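Local coordinates for NusG domain II-containing protein (PDB 4ESN) that is of unknown function but binds a zinc ion through cysteines in a compact, mostly beta domain of the NusG domain II family, at residues Asp44-Arg49 and Asn85-Ser90; Gly53-Glu58 and Lys71-Thr76; Ala60-Gln65 and Ile80-Asn85. All coordinates share one frame; numbering follows the deposited sequence.

Contact 1 (Asp44-Arg49 and Asn85-Ser90); sequences DGNRLR and NQVVVS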
# COMPACT_ATOMS: atom_id res chain seq x y z
N ASP A 44 -10.12 7.07 -14.42
CA ASP A 44 -10.18 6.30 -15.67
C ASP A 44 -9.22 5.08 -15.66
O ASP A 44 -9.25 4.28 -16.62
CB ASP A 44 -9.89 7.20 -16.92
CG ASP A 44 -8.75 8.22 -16.84
OD1 ASP A 44 -8.96 9.31 -16.26
OD2 ASP A 44 -7.71 8.02 -17.51
N GLY A 45 -8.38 4.96 -14.62
CA GLY A 45 -7.32 3.96 -14.57
C GLY A 45 -7.42 2.75 -13.66
O GLY A 45 -6.58 1.85 -13.78
N ASN A 46 -8.37 2.74 -12.71
CA ASN A 46 -8.45 1.62 -11.78
C ASN A 46 -9.87 1.32 -11.40
O ASN A 46 -10.71 2.23 -11.26
CB ASN A 46 -7.64 1.92 -10.49
CG ASN A 46 -6.16 2.11 -10.70
OD1 ASN A 46 -5.71 3.19 -11.06
ND2 ASN A 46 -5.38 1.05 -10.54
N ARG A 47 -10.15 0.03 -11.19
CA ARG A 47 -11.47 -0.37 -10.74
C ARG A 47 -11.31 -1.36 -9.62
O ARG A 47 -10.68 -2.41 -9.78
CB ARG A 47 -12.33 -0.90 -11.89
CG ARG A 47 -13.75 -1.28 -11.45
CD ARG A 47 -14.68 -1.52 -12.62
NE ARG A 47 -14.28 -2.66 -13.43
CZ ARG A 47 -13.72 -2.58 -14.64
NH1 ARG A 47 -13.52 -1.38 -15.19
NH2 ARG A 47 -13.40 -3.67 -15.31
N LEU A 48 -11.87 -1.00 -8.45
CA LEU A 48 -11.83 -1.81 -7.24
C LEU A 48 -13.12 -2.56 -7.08
O LEU A 48 -14.18 -2.00 -7.26
CB LEU A 48 -11.61 -0.90 -6.02
CG LEU A 48 -11.44 -1.60 -4.66
CD1 LEU A 48 -10.07 -2.27 -4.56
CD2 LEU A 48 -11.65 -0.61 -3.53
N ARG A 49 -13.03 -3.85 -6.72
CA ARG A 49 -14.23 -4.64 -6.47
C ARG A 49 -14.28 -5.03 -4.98
O ARG A 49 -13.31 -5.58 -4.43
CB ARG A 49 -14.25 -5.87 -7.39
CG ARG A 49 -15.44 -6.87 -7.17
CD ARG A 49 -16.84 -6.26 -7.27
NE ARG A 49 -17.88 -7.19 -6.78
CZ ARG A 49 -19.18 -6.92 -6.68
NH1 ARG A 49 -19.65 -5.74 -7.07
NH2 ARG A 49 -20.01 -7.83 -6.23
N ASN A 85 -0.56 4.75 -11.16
CA ASN A 85 -1.69 5.68 -11.09
C ASN A 85 -1.83 6.37 -9.71
O ASN A 85 -2.78 7.12 -9.50
CB ASN A 85 -3.01 4.99 -11.48
CG ASN A 85 -3.04 4.51 -12.93
OD1 ASN A 85 -2.30 4.98 -13.79
ND2 ASN A 85 -3.86 3.53 -13.22
N GLN A 86 -0.85 6.18 -8.81
CA GLN A 86 -0.83 6.77 -7.46
C GLN A 86 -2.11 6.45 -6.66
O GLN A 86 -2.64 7.29 -5.92
CB GLN A 86 -0.57 8.28 -7.53
CG GLN A 86 0.79 8.64 -8.09
CD GLN A 86 0.73 9.98 -8.76
OE1 GLN A 86 0.93 11.02 -8.13
NE2 GLN A 86 0.40 9.98 -10.05
N VAL A 87 -2.61 5.22 -6.81
CA VAL A 87 -3.79 4.76 -6.11
C VAL A 87 -3.35 3.88 -4.95
O VAL A 87 -2.59 2.94 -5.14
CB VAL A 87 -4.80 4.02 -7.03
CG1 VAL A 87 -5.94 3.39 -6.20
CG2 VAL A 87 -5.37 4.95 -8.11
N VAL A 88 -3.87 4.18 -3.75
CA VAL A 88 -3.65 3.38 -2.55
C VAL A 88 -5.00 2.92 -2.03
O VAL A 88 -5.91 3.74 -1.83
CB VAL A 88 -2.85 4.12 -1.45
CG1 VAL A 88 -2.71 3.25 -0.20
CG2 VAL A 88 -1.47 4.53 -1.96
N VAL A 89 -5.13 1.60 -1.81
CA VAL A 89 -6.32 1.02 -1.21
C VAL A 89 -5.87 0.42 0.10
O VAL A 89 -4.93 -0.38 0.11
CB VAL A 89 -7.07 0.01 -2.14
CG1 VAL A 89 -8.38 -0.46 -1.47
CG2 VAL A 89 -7.34 0.63 -3.52
N SER A 90 -6.52 0.79 1.19
CA SER A 90 -6.11 0.31 2.50
C SER A 90 -7.32 -0.05 3.33
O SER A 90 -8.32 0.66 3.27
CB SER A 90 -5.30 1.39 3.20
OG SER A 90 -4.84 0.95 4.46
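A crosswise hydrogen bond between two side-chain amides joins Asn85 to Asn46, a polar link between the start of strand 46-51 and the turn before strand 87-92. Asn85 ND2 donates to Asn46 OD1 at 2.9 Å, yet the two amide planes stand 83° apart. The oxygen lies close to the plane of the donor amide, whereas the nitrogen sits 39° above the plane of the acceptor carbonyl and so misses its lone-pair directions. Val87 CG2 also comes within 3.5 Å of Asn46 OD1. Farther along, Leu48 and Val89 reach toward each other tip to tip, with Leu48 CD2 at 3.9 Å from Val89 CG1. Leu48 CG lies opposite its own backbone nitrogen (chi1 -176°), a setting that carries both methyls across to the valine.

The touching parts run almost in the same direction, but they belong to different sheets. Asn46 sits against zinc ligand Cys82, at the junction of the two sheets beside the zinc site. Gln86 and Val87 form a G1 beta bulge opposite Cys82, where strand 87-92 begins. Leu48 packs on Ile40 and Ile42 of strand 38-42, and Val22 of strand 19-24 touches Leu48 and Val89. Val88 packs on Val88 of the second subunit.

Contact 2 (Gly53-Glu58 and Lys71-Thr76); sequences GQAKME and KAISRT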
# COMPACT_ATOMS: atom_id res chain seq x y z
N GLY A 53 -16.83 -9.39 1.54
CA GLY A 53 -16.05 -8.79 2.63
C GLY A 53 -14.59 -8.52 2.30
O GLY A 53 -13.79 -8.28 3.21
N GLN A 54 -14.23 -8.55 1.01
CA GLN A 54 -12.85 -8.34 0.55
C GLN A 54 -12.77 -7.30 -0.53
O GLN A 54 -13.68 -7.23 -1.35
CB GLN A 54 -12.32 -9.66 -0.04
CG GLN A 54 -11.98 -10.74 0.96
CD GLN A 54 -11.59 -12.01 0.24
OE1 GLN A 54 -12.14 -12.37 -0.82
NE2 GLN A 54 -10.67 -12.73 0.82
N ALA A 55 -11.63 -6.58 -0.60
CA ALA A 55 -11.34 -5.61 -1.64
C ALA A 55 -10.26 -6.16 -2.56
O ALA A 55 -9.26 -6.71 -2.09
CB ALA A 55 -10.91 -4.27 -1.04
N LYS A 56 -10.47 -6.04 -3.87
CA LYS A 56 -9.53 -6.53 -4.89
C LYS A 56 -9.50 -5.56 -6.06
O LYS A 56 -10.55 -5.05 -6.45
CB LYS A 56 -10.00 -7.93 -5.36
CG LYS A 56 -9.13 -8.63 -6.42
CD LYS A 56 -8.07 -9.52 -5.81
CE LYS A 56 -7.35 -10.34 -6.86
NZ LYS A 56 -6.34 -11.25 -6.26
N MSE A 57 -8.33 -5.32 -6.64
CA MSE A 57 -8.23 -4.48 -7.84
C MSE A 57 -8.65 -5.36 -9.00
O MSE A 57 -7.95 -6.32 -9.32
CB MSE A 57 -6.81 -3.91 -8.05
CG MSE A 57 -6.82 -2.76 -9.07
SE MSE A 57 -7.68 -1.15 -8.34
CE MSE A 57 -6.18 -0.56 -7.14
N GLU A 58 -9.84 -5.12 -9.55
CA GLU A 58 -10.39 -5.93 -10.64
C GLU A 58 -9.75 -5.59 -12.01
O GLU A 58 -9.62 -6.47 -12.87
CB GLU A 58 -11.91 -5.69 -10.70
CG GLU A 58 -12.61 -6.50 -11.77
CD GLU A 58 -14.08 -6.18 -11.88
OE1 GLU A 58 -14.84 -6.61 -10.98
OE2 GLU A 58 -14.46 -5.42 -12.80
N LYS A 71 -3.28 -9.96 -3.97
CA LYS A 71 -4.31 -10.72 -3.26
C LYS A 71 -5.36 -9.79 -2.67
O LYS A 71 -5.02 -8.66 -2.27
CB LYS A 71 -3.66 -11.53 -2.12
CG LYS A 71 -2.96 -12.76 -2.59
CD LYS A 71 -2.26 -13.43 -1.44
CE LYS A 71 -1.58 -14.70 -1.87
NZ LYS A 71 -2.49 -15.88 -1.84
N ALA A 72 -6.62 -10.25 -2.58
CA ALA A 72 -7.72 -9.50 -1.97
C ALA A 72 -7.38 -9.22 -0.50
O ALA A 72 -6.67 -9.99 0.14
CB ALA A 72 -9.02 -10.28 -2.10
N ILE A 73 -7.85 -8.08 0.02
CA ILE A 73 -7.56 -7.62 1.37
C ILE A 73 -8.86 -7.46 2.16
O ILE A 73 -9.88 -7.04 1.60
CB ILE A 73 -6.70 -6.31 1.35
CG1 ILE A 73 -7.43 -5.14 0.60
CG2 ILE A 73 -5.32 -6.61 0.73
CD1 ILE A 73 -6.77 -3.72 0.71
N SER A 74 -8.83 -7.77 3.46
CA SER A 74 -9.98 -7.69 4.36
C SER A 74 -9.58 -7.35 5.80
O SER A 74 -10.45 -7.12 6.63
CB SER A 74 -10.76 -9.01 4.34
OG SER A 74 -9.92 -10.15 4.49
N ARG A 75 -8.27 -7.34 6.10
CA ARG A 75 -7.79 -7.09 7.47
C ARG A 75 -7.22 -5.67 7.61
O ARG A 75 -6.56 -5.18 6.68
CB ARG A 75 -6.74 -8.12 7.85
CG ARG A 75 -7.20 -9.13 8.84
CD ARG A 75 -6.62 -10.49 8.53
NE ARG A 75 -7.49 -11.23 7.61
CZ ARG A 75 -7.08 -11.84 6.51
NH1 ARG A 75 -5.79 -11.85 6.19
NH2 ARG A 75 -7.95 -12.46 5.72
N THR A 76 -7.48 -5.03 8.76
CA THR A 76 -7.04 -3.67 9.05
C THR A 76 -5.51 -3.57 8.86
O THR A 76 -4.75 -4.44 9.29
CB THR A 76 -7.58 -3.19 10.42
OG1 THR A 76 -7.38 -1.79 10.55
CG2 THR A 76 -6.97 -3.94 11.62
O HOH W 1 -9.31 -11.89 2.77
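Ala72 sets its methyl group between the long side chains of Gln54 and Lys56, which rise from the same face of strand 54-60. Ala72 CB lies 3.9 Å from Gln54 CD on one side, and Lys56 CD comes within 3.6 Å of Ala72 N on the other. Gln54 is extended beyond CG and stands alongside the alanine. Lys56, by contrast, bends at its second torsion (chi2 92°) in the conformer described here, one of two modelled, and the bend lays its methylenes over the backbone at Ala72 and brings the ammonium to Gln70 O.

Ala55 and Ile73 meet on the other face. Ala55 CB touches Ile73 CG1 at 3.9 Å; with chi1 at 60°, CG1 lies between the isoleucine's backbone nitrogen and carbonyl carbon, which brings it to the alanine methyl.

Between the two faces runs the backbone, where Ala55 and Ile73 make one antiparallel hydrogen-bonded pair. Ala55 N donates to Ile73 O at 2.8 Å, and Ile73 N returns a bond to Ala55 O at 2.9 Å. Ala55 O also takes a CA-H...O contact from Ala72 CA at 3.2 Å, and Ile73 O a similar one from Gln54 CA. Beyond the pair, Ser74 CB closes against Gly53 O at 3.3 Å, and a water links Ser74 OG to Gln54 NE2, although both of its bonds are modelled too short for their lengths to be trusted.

Through this lone bridge the loop after helix 66-69 lies along the edge of strand 54-60 away from strand 46-51. Ala55 packs on Leu48 and Ile73 on Val91 of strand 87-92, while Glu78 OE1 accepts bonds from Ser74 N and Arg75 N.

Contact 3 (Ala60-Gln65 and Ile80-Asn85); sequences ADCPDQ and IICLPN. With ZN (zinc ion), chain C.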
# COMPACT_ATOMS: atom_id res chain seq x y z
N ALA A 60 -7.15 -2.35 -14.17
CA ALA A 60 -6.31 -1.16 -14.19
C ALA A 60 -5.73 -0.99 -15.57
O ALA A 60 -5.48 -1.99 -16.26
CB ALA A 60 -5.21 -1.26 -13.15
N ASP A 61 -5.48 0.28 -15.98
CA ASP A 61 -4.87 0.61 -17.28
C ASP A 61 -3.33 0.75 -17.17
O ASP A 61 -2.69 1.16 -18.14
CB ASP A 61 -5.50 1.89 -17.86
CG ASP A 61 -5.08 3.22 -17.23
OD1 ASP A 61 -4.46 3.20 -16.13
OD2 ASP A 61 -5.39 4.27 -17.81
N CYS A 62 -2.75 0.45 -16.00
CA CYS A 62 -1.30 0.54 -15.75
C CYS A 62 -0.54 -0.52 -16.58
O CYS A 62 -1.09 -1.60 -16.82
CB CYS A 62 -1.00 0.38 -14.27
SG CYS A 62 -1.46 -1.24 -13.60
N PRO A 63 0.72 -0.24 -17.00
CA PRO A 63 1.45 -1.23 -17.82
C PRO A 63 1.88 -2.51 -17.08
O PRO A 63 1.84 -3.59 -17.68
CB PRO A 63 2.70 -0.46 -18.29
CG PRO A 63 2.40 0.98 -18.04
CD PRO A 63 1.51 1.00 -16.84
N ASP A 64 2.32 -2.39 -15.82
CA ASP A 64 2.83 -3.55 -15.06
C ASP A 64 1.71 -4.50 -14.57
O ASP A 64 1.99 -5.69 -14.37
CB ASP A 64 3.72 -3.10 -13.88
CG ASP A 64 3.06 -2.22 -12.82
OD1 ASP A 64 1.95 -2.56 -12.37
OD2 ASP A 64 3.70 -1.24 -12.38
N GLN A 65 0.47 -3.99 -14.33
CA GLN A 65 -0.70 -4.77 -13.88
C GLN A 65 -0.46 -5.40 -12.49
O GLN A 65 -1.16 -6.35 -12.13
CB GLN A 65 -1.05 -5.87 -14.91
CG GLN A 65 -1.56 -5.33 -16.25
CD GLN A 65 -2.96 -4.78 -16.11
OE1 GLN A 65 -3.92 -5.52 -15.88
NE2 GLN A 65 -3.09 -3.47 -16.20
N ILE A 80 -3.41 -2.53 -1.09
CA ILE A 80 -3.28 -2.75 -2.53
C ILE A 80 -2.87 -1.39 -3.09
O ILE A 80 -3.52 -0.38 -2.79
CB ILE A 80 -4.56 -3.31 -3.22
CG1 ILE A 80 -4.90 -4.72 -2.70
CG2 ILE A 80 -4.41 -3.30 -4.79
CD1 ILE A 80 -6.34 -5.18 -3.09
N ILE A 81 -1.78 -1.33 -3.85
CA ILE A 81 -1.36 -0.05 -4.39
C ILE A 81 -1.17 -0.20 -5.89
O ILE A 81 -0.79 -1.28 -6.35
CB ILE A 81 -0.08 0.55 -3.70
CG1 ILE A 81 1.19 -0.21 -4.05
CG2 ILE A 81 -0.22 0.72 -2.16
CD1 ILE A 81 2.19 0.61 -4.56
N CYS A 82 -1.46 0.87 -6.63
CA CYS A 82 -1.15 0.99 -8.03
C CYS A 82 -0.23 2.15 -8.13
O CYS A 82 -0.69 3.29 -8.13
CB CYS A 82 -2.36 1.13 -8.95
SG CYS A 82 -1.91 1.46 -10.68
N LEU A 83 1.07 1.86 -8.09
CA LEU A 83 2.11 2.87 -8.14
C LEU A 83 2.02 3.76 -9.40
O LEU A 83 2.02 4.97 -9.24
CB LEU A 83 3.50 2.20 -8.03
CG LEU A 83 4.56 2.99 -7.30
CD1 LEU A 83 4.15 3.25 -5.84
CD2 LEU A 83 5.88 2.25 -7.33
N PRO A 84 1.84 3.22 -10.64
CA PRO A 84 1.77 4.12 -11.81
C PRO A 84 0.60 5.12 -11.75
O PRO A 84 0.79 6.25 -12.20
CB PRO A 84 1.62 3.15 -12.99
CG PRO A 84 2.26 1.87 -12.52
CD PRO A 84 1.83 1.80 -11.07
N ASN A 85 -0.56 4.75 -11.16
CA ASN A 85 -1.69 5.68 -11.09
C ASN A 85 -1.83 6.37 -9.71
O ASN A 85 -2.78 7.12 -9.50
CB ASN A 85 -3.01 4.99 -11.48
CG ASN A 85 -3.04 4.51 -12.93
OD1 ASN A 85 -2.30 4.98 -13.79
ND2 ASN A 85 -3.86 3.53 -13.22
ZN ZN C . -1.67 -0.80 -11.32
O HOH W 2 0.29 -1.52 -10.51
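Cys82, the last residue of strand 79-82, shares a zinc ion with Cys62. Cys82 SG binds the metal at 2.4 Å, placed opposite its own backbone nitrogen (chi1 174°). Cys62 SG binds at 2.3 Å from the loop side, its sulfur tucked instead between backbone nitrogen and carbonyl carbon (chi1 63°). Cys67 adds a third sulfur from helix 66-69, and a water completes the set at 2.2 Å from the zinc. That water donates to Asp64 OD1 at 2.7 Å, and the same oxygen accepts Leu66 N, so a second-shell carboxylate orients the fourth ligand. The loop that presents Cys62 is itself braced by Gln65, whose NE2 donates to both Ala60 O and Cys62 O.

Pro84 comes next and fills the side of the site with hydrocarbon. Its CG rests 4.0 Å from Cys62 CB and, farther along the loop, 3.4 Å from Asp64 OD2.

Asn85 finishes the segment. Its backbone N makes a weak bond of 3.6 Å to Cys82 SG, adding an N-H to a metal-bound sulfur. The side chain turns to Asp61, where ND2 donates to OD1 at 3.0 Å, meeting that oxygen almost head-on although the amide and carboxylate planes are 59° apart. The other hydrogen of ND2 is directed to Asn46, so one amide ties the Asp61 loop to strand 46-51. A leucine here would probably leave both Asp61 OD1 and Asn46 OD1 without this donor and let the aspartate turn away.

The whole forms a three-cysteine, one-water zinc site at one end of this NusG domain II fold, gathering a loop, a short helix and a strand end around the metal.

Overall arrangement
From the N terminus, the chain passes through strands 19-24, 27-33 and 38-42 before 44-49 enters contact 1, whose partner 85-90 comes last. Contact 1 therefore closes the longest of the three loops, and the other two contacts fall within its span. Contacts 2 and 3 cross, because the chain visits 53-58, 60-65, 71-76 and 80-85 in turn. Ile80 marks the crossing in space, its CD1 packing on Ala55 and Ile73. Contact 1 joins the three-stranded sheet to the four-stranded one, contact 2 lays a loop on the edge of the smaller sheet, and contact 3 fastens the zinc end. Asn85 serves both contacts 1 and 3, linking the sheet junction to the zinc site.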